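Thiol:disulfide interchange protein (Klebsiella pneumoniae, PDB 6DXN) probably acts as a periplasmic thiol-disulfide oxidoreductase of the DsbA type, which in relatives introduces disulfide bonds into exported proteins. Local coordinates at residues D46-K51 with T175-M180; Y161-A166 with L185-K190. All blocks are in the same frame, centred on the assembly; numbering follows the deposited sequence.

In the fold
Both contacts use helix 173-188, the last helix of the chain, and both are largely buried. Contact 1 joins its first half to helix 45-52, helix against helix; contact 2 sets its C-terminal end on strand 161-163, helix against sheet. About 12 Å apart centre to centre, they fasten the helix at two places. Contact 1 joins an alanine pair to an isoleucine-methionine pair, with apolar side chains throughout, whereas contact 2 begins apolar and turns into a lysine over a tyrosine ring where the helix runs out. They also meet directly: the selenium SE of Met180 lies 3.6 Å from CD1 of Ile163, and Tyr176 OH probably hydrogen-bonds to Asn165 O.

Contact 1 (D46-K51 with T175-M180); sequences DTAIRK and TYAEDM
Two helices of the thioredoxin fold meet here: helix 45-52, which follows the helix bearing Cys36 of the CxxC motif, and helix 173-188 at the end of the chain. The meeting point is a pair of alanines. Ala48 points its methyl at the other helix, where its CB lies 3.9 Å from CB of Ala177 and 3.7 Å from O of the same residue, so one methyl touches both side chain and backbone. Alanine suits both places because a single carbon lets the chains approach until the two CA atoms are 6.0 Å apart.

Next to this pair, with Ile49 directly after Ala48 and Met180 about one turn beyond Ala177, larger side chains take over. Ile49 holds CG1 beside its backbone N and then runs on extended (chi2 171°), which carries CD1 across the interface to 3.7 Å from CG of Met180, a residue present as selenomethionine. The methyl thus meets the chain near its root. Beyond CG the Met180 chain bends twice, starting at chi2 (72°), and its end leads away toward Ile163 and Asn165. A branched residue and a flexible one complement each other: isoleucine offers a fixed ridge, and the unbranched chain bends to fit. Both also touch Phe155 on strand 154-157, which places the two helices on the same side of the sheet, and Met180 reaches Phe39 of helix 34-41.

Since the side chains meet only through methyl and methylene groups, with one methyl also resting on a backbone carbonyl oxygen, shape complementarity and exclusion of water, rather than directional bonds, set how closely these helices sit.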
loop_
_atom_site.group_PDB
_atom_site.type_symbol
_atom_site.label_atom_id
_atom_site.label_comp_id
_atom_site.label_asym_id
_atom_site.label_seq_id
_atom_site.Cartn_x
_atom_site.Cartn_y
_atom_site.Cartn_z
ATOM N N ASP A 46 -3.418 8.630 0.034
ATOM C CA ASP A 46 -2.189 8.249 0.761
ATOM C C ASP A 46 -1.531 9.460 1.437
ATOM O O ASP A 46 -1.126 9.358 2.582
ATOM C CB ASP A 46 -1.189 7.541 -0.154
ATOM C CG ASP A 46 -1.563 6.119 -0.537
ATOM O OD1 ASP A 46 -2.566 5.593 -0.010
ATOM O OD2 ASP A 46 -0.832 5.544 -1.341
ATOM N N THR A 47 -1.389 10.582 0.720
ATOM C CA THR A 47 -0.771 11.794 1.332
ATOM C C THR A 47 -1.680 12.328 2.452
ATOM O O THR A 47 -1.204 12.717 3.536
ATOM C CB THR A 47 -0.474 12.867 0.275
ATOM O OG1 THR A 47 0.476 12.327 -0.643
ATOM C CG2 THR A 47 0.088 14.148 0.854
ATOM N N ALA A 48 -2.989 12.331 2.191
ATOM C CA ALA A 48 -3.976 12.826 3.164
ATOM C C ALA A 48 -3.799 12.099 4.506
ATOM O O ALA A 48 -3.666 12.727 5.574
ATOM C CB ALA A 48 -5.369 12.652 2.604
ATOM N N ILE A 49 -3.782 10.768 4.445
ATOM C CA ILE A 49 -3.606 9.924 5.627
ATOM C C ILE A 49 -2.273 10.244 6.329
ATOM O O ILE A 49 -2.256 10.453 7.554
ATOM C CB ILE A 49 -3.718 8.433 5.233
ATOM C CG1 ILE A 49 -5.132 8.089 4.756
ATOM C CG2 ILE A 49 -3.289 7.524 6.382
ATOM C CD1 ILE A 49 -5.269 6.710 4.150
ATOM N N ARG A 50 -1.167 10.301 5.568
ATOM C CA ARG A 50 0.193 10.512 6.162
ATOM C C ARG A 50 0.301 11.867 6.863
ATOM O O ARG A 50 0.911 11.981 7.926
ATOM C CB ARG A 50 1.304 10.488 5.113
ATOM C CG ARG A 50 1.571 9.120 4.511
ATOM C CD ARG A 50 2.827 9.191 3.670
ATOM N NE ARG A 50 2.999 7.989 2.896
ATOM C CZ ARG A 50 2.605 7.840 1.635
ATOM N NH1 ARG A 50 2.036 8.843 0.987
ATOM N NH2 ARG A 50 2.781 6.684 1.034
ATOM N N LYS A 51 -0.277 12.880 6.221
ATOM C CA LYS A 51 -0.281 14.252 6.699
ATOM C C LYS A 51 -0.906 14.341 8.100
ATOM O O LYS A 51 -0.585 15.257 8.856
ATOM C CB LYS A 51 -1.072 15.089 5.690
ATOM C CG LYS A 51 -1.159 16.585 5.954
ATOM C CD LYS A 51 -1.903 17.315 4.847
ATOM C CE LYS A 51 -1.291 17.071 3.484
ATOM N NZ LYS A 51 -1.996 17.821 2.418
ATOM N N THR A 175 -12.484 15.926 -0.586
ATOM C CA THR A 175 -13.308 15.692 0.593
ATOM C C THR A 175 -13.226 14.207 0.962
ATOM O O THR A 175 -13.115 13.853 2.142
ATOM C CB THR A 175 -14.746 16.174 0.352
ATOM O OG1 THR A 175 -14.682 17.550 -0.038
ATOM C CG2 THR A 175 -15.635 16.023 1.568
ATOM N N TYR A 176 -13.251 13.350 -0.066
ATOM C CA TYR A 176 -13.169 11.909 0.134
ATOM C C TYR A 176 -11.865 11.547 0.862
ATOM O O TYR A 176 -11.882 10.788 1.851
ATOM C CB TYR A 176 -13.259 11.149 -1.194
ATOM C CG TYR A 176 -13.101 9.663 -1.007
ATOM C CD1 TYR A 176 -11.838 9.100 -0.915
ATOM C CD2 TYR A 176 -14.197 8.829 -0.864
ATOM C CE1 TYR A 176 -11.668 7.743 -0.708
ATOM C CE2 TYR A 176 -14.044 7.465 -0.668
ATOM C CZ TYR A 176 -12.771 6.923 -0.577
ATOM O OH TYR A 176 -12.577 5.590 -0.367
ATOM N N ALA A 177 -10.741 12.078 0.358
ATOM C CA ALA A 177 -9.421 11.802 0.920
ATOM C C ALA A 177 -9.368 12.246 2.390
ATOM O O ALA A 177 -8.835 11.533 3.228
ATOM C CB ALA A 177 -8.348 12.478 0.100
ATOM N N GLU A 178 -9.945 13.418 2.681
ATOM C CA GLU A 178 -9.966 13.952 4.047
ATOM C C GLU A 178 -10.792 13.028 4.952
ATOM O O GLU A 178 -10.398 12.770 6.082
ATOM C CB GLU A 178 -10.539 15.369 4.094
ATOM C CG GLU A 178 -10.424 16.021 5.473
ATOM C CD GLU A 178 -11.121 17.365 5.625
ATOM O OE1 GLU A 178 -12.224 17.525 5.057
ATOM O OE2 GLU A 178 -10.553 18.258 6.307
ATOM N N ASP A 179 -11.910 12.521 4.423
ATOM C CA ASP A 179 -12.859 11.666 5.162
ATOM C C ASP A 179 -12.189 10.320 5.473
ATOM O O ASP A 179 -12.428 9.718 6.526
ATOM C CB ASP A 179 -14.166 11.492 4.373
ATOM C CG ASP A 179 -15.388 11.153 5.221
ATOM O OD1 ASP A 179 -15.368 11.479 6.417
ATOM O OD2 ASP A 179 -16.365 10.588 4.668
HETATM N N MSE A 180 -11.348 9.855 4.539
HETATM C CA MSE A 180 -10.643 8.599 4.712
HETATM C C MSE A 180 -9.632 8.735 5.823
HETATM O O MSE A 180 -9.533 7.857 6.687
HETATM C CB MSE A 180 -9.980 8.181 3.399
HETATM C CG MSE A 180 -8.931 7.105 3.638
HETATM SE SE MSE A 180 -9.766 5.387 4.082
HETATM C CE MSE A 180 -10.065 4.750 2.230
#

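Contact 2 (Y161-A166 with L185-K190); sequences YHINNA and LFLLNK
The ammonium nitrogen NZ of Lys190 stands over one face of the Tyr161 ring, 4.2 Å from its centroid and 26° off the ring normal, a cation-pi contact. It ties the residues just after the last helix of the thioredoxin fold to strand 161-163, which lies in the sheet between strands 12-14 and 154-157. Helix 173-188 ends at Leu188 and Asn189 leaves helical geometry, after which Lys190 can lay its side chain back across the tyrosine.

The lysine starts out extended, with CG opposite the backbone N (chi1 175°), which carries CD over the CZ-OH end of the ring, unusually close at 3.1 Å from OH of Tyr161. The bend at chi3 (-68°) then sends CE and NZ back over the ring, NZ toward CE1 and CD1. Lysine suits this partly exposed border: its methylenes pack on the ring and its charge probably draws stabilisation from the pi electrons. Tyrosine suits it with a broad pi face for the methylenes and the ammonium group. Phe12 of strand 12-14 also touches Lys190.

Further into the core the chemistry is purely apolar. Leu187, the last large side chain of the helix directed at this strand, lies across the root of the tyrosine, its CD2 4.0 Å from CG of Tyr161 and oblique to the ring. Two residues on, Ile163 also serves this side of the sheet, whereas the CB of the intervening His162 points away. Ile163 further packs on Met180, Leu183 and Val184, which lie on two consecutive turns of the helix. The leucine fork bridges the two strand residues through one methyl: CD1 of Leu187 lies 3.9 Å from CB of Tyr161 and 3.7 Å from CG1 of Ile163.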
loop_
_atom_site.group_PDB
_atom_site.type_symbol
_atom_site.label_atom_id
_atom_site.label_comp_id
_atom_site.label_asym_id
_atom_site.label_seq_id
_atom_site.Cartn_x
_atom_site.Cartn_y
_atom_site.Cartn_z
ATOM N N TYR A 161 -9.715 -3.764 11.966
ATOM C CA TYR A 161 -10.748 -2.972 11.294
ATOM C C TYR A 161 -10.385 -2.737 9.819
ATOM O O TYR A 161 -9.393 -2.074 9.519
ATOM C CB TYR A 161 -10.944 -1.645 12.039
ATOM C CG TYR A 161 -11.138 -1.799 13.528
ATOM C CD1 TYR A 161 -12.324 -2.286 14.050
ATOM C CD2 TYR A 161 -10.126 -1.474 14.418
ATOM C CE1 TYR A 161 -12.503 -2.439 15.416
ATOM C CE2 TYR A 161 -10.290 -1.616 15.785
ATOM C CZ TYR A 161 -11.481 -2.104 16.288
ATOM O OH TYR A 161 -11.644 -2.240 17.637
ATOM N N HIS A 162 -11.210 -3.297 8.921
ATOM C CA HIS A 162 -11.091 -3.140 7.468
ATOM C C HIS A 162 -12.071 -2.052 7.006
ATOM O O HIS A 162 -13.286 -2.178 7.177
ATOM C CB HIS A 162 -11.320 -4.483 6.760
ATOM C CG HIS A 162 -11.449 -4.361 5.281
ATOM N ND1 HIS A 162 -12.671 -4.451 4.639
ATOM C CD2 HIS A 162 -10.531 -4.107 4.322
ATOM C CE1 HIS A 162 -12.496 -4.283 3.343
ATOM N NE2 HIS A 162 -11.192 -4.073 3.124
ATOM N N ILE A 163 -11.515 -0.984 6.424
ATOM C CA ILE A 163 -12.264 0.186 5.969
ATOM C C ILE A 163 -13.120 -0.142 4.740
ATOM O O ILE A 163 -12.697 -0.869 3.873
ATOM C CB ILE A 163 -11.282 1.339 5.678
ATOM C CG1 ILE A 163 -10.746 1.939 6.982
ATOM C CG2 ILE A 163 -11.927 2.389 4.777
ATOM C CD1 ILE A 163 -9.696 3.010 6.805
ATOM N N ASN A 164 -14.337 0.419 4.708
ATOM C CA ASN A 164 -15.245 0.288 3.569
ATOM C C ASN A 164 -15.083 1.555 2.719
ATOM O O ASN A 164 -15.752 2.579 2.965
ATOM C CB ASN A 164 -16.698 0.062 3.986
ATOM C CG ASN A 164 -17.635 -0.057 2.800
ATOM O OD1 ASN A 164 -17.221 0.098 1.651
ATOM N ND2 ASN A 164 -18.906 -0.315 3.065
ATOM N N ASN A 165 -14.201 1.454 1.717
ATOM C CA ASN A 165 -13.820 2.565 0.820
ATOM C C ASN A 165 -15.026 3.312 0.244
ATOM O O ASN A 165 -14.998 4.540 0.155
ATOM C CB ASN A 165 -12.950 2.090 -0.355
ATOM C CG ASN A 165 -11.586 1.578 0.063
ATOM O OD1 ASN A 165 -11.238 1.610 1.244
ATOM N ND2 ASN A 165 -10.802 1.103 -0.898
ATOM N N ALA A 166 -16.065 2.574 -0.153
ATOM C CA ALA A 166 -17.225 3.180 -0.828
ATOM C C ALA A 166 -18.139 3.945 0.142
ATOM O O ALA A 166 -18.972 4.737 -0.296
ATOM C CB ALA A 166 -17.998 2.100 -1.549
ATOM N N LEU A 185 -8.026 7.748 11.441
ATOM C CA LEU A 185 -7.697 8.242 12.779
ATOM C C LEU A 185 -8.708 7.725 13.810
ATOM O O LEU A 185 -8.312 7.300 14.892
ATOM C CB LEU A 185 -7.650 9.772 12.762
ATOM C CG LEU A 185 -6.395 10.379 12.143
ATOM C CD1 LEU A 185 -6.443 11.896 12.228
ATOM C CD2 LEU A 185 -5.145 9.851 12.824
ATOM N N PHE A 186 -9.993 7.770 13.447
ATOM C CA PHE A 186 -11.099 7.301 14.288
ATOM C C PHE A 186 -10.866 5.838 14.683
ATOM O O PHE A 186 -11.221 5.419 15.782
ATOM C CB PHE A 186 -12.439 7.452 13.560
ATOM C CG PHE A 186 -13.626 6.835 14.262
ATOM C CD1 PHE A 186 -13.938 5.496 14.087
ATOM C CD2 PHE A 186 -14.437 7.595 15.094
ATOM C CE1 PHE A 186 -15.022 4.926 14.737
ATOM C CE2 PHE A 186 -15.531 7.029 15.731
ATOM C CZ PHE A 186 -15.820 5.695 15.554
ATOM N N LEU A 187 -10.232 5.074 13.787
ATOM C CA LEU A 187 -9.988 3.664 14.058
ATOM C C LEU A 187 -8.726 3.472 14.908
ATOM O O LEU A 187 -8.698 2.577 15.742
ATOM C CB LEU A 187 -9.906 2.895 12.736
ATOM C CG LEU A 187 -11.244 2.722 12.014
ATOM C CD1 LEU A 187 -11.053 2.015 10.683
ATOM C CD2 LEU A 187 -12.241 1.968 12.886
ATOM N N LEU A 188 -7.697 4.299 14.687
ATOM C CA LEU A 188 -6.449 4.187 15.457
ATOM C C LEU A 188 -6.696 4.557 16.925
ATOM O O LEU A 188 -6.033 4.015 17.812
ATOM C CB LEU A 188 -5.383 5.103 14.852
ATOM C CG LEU A 188 -4.753 4.621 13.546
ATOM C CD1 LEU A 188 -3.948 5.732 12.897
ATOM C CD2 LEU A 188 -3.882 3.393 13.786
ATOM N N ASN A 189 -7.657 5.464 17.152
ATOM C CA ASN A 189 -8.000 5.986 18.479
ATOM C C ASN A 189 -9.148 5.185 19.104
ATOM O O ASN A 189 -9.897 5.716 19.937
ATOM C CB ASN A 189 -8.434 7.456 18.414
ATOM C CG ASN A 189 -7.468 8.350 17.665
ATOM O OD1 ASN A 189 -6.421 7.902 17.201
ATOM N ND2 ASN A 189 -7.824 9.617 17.527
ATOM N N LYS A 190 -9.276 3.913 18.720
ATOM C CA LYS A 190 -10.354 3.071 19.232
ATOM C C LYS A 190 -9.839 2.178 20.360
ATOM O O LYS A 190 -8.725 1.664 20.285
ATOM C CB LYS A 190 -10.952 2.242 18.092
ATOM C CG LYS A 190 -12.011 1.237 18.519
ATOM C CD LYS A 190 -12.753 0.616 17.372
ATOM C CE LYS A 190 -13.635 1.602 16.643
ATOM N NZ LYS A 190 -14.345 0.957 15.517
#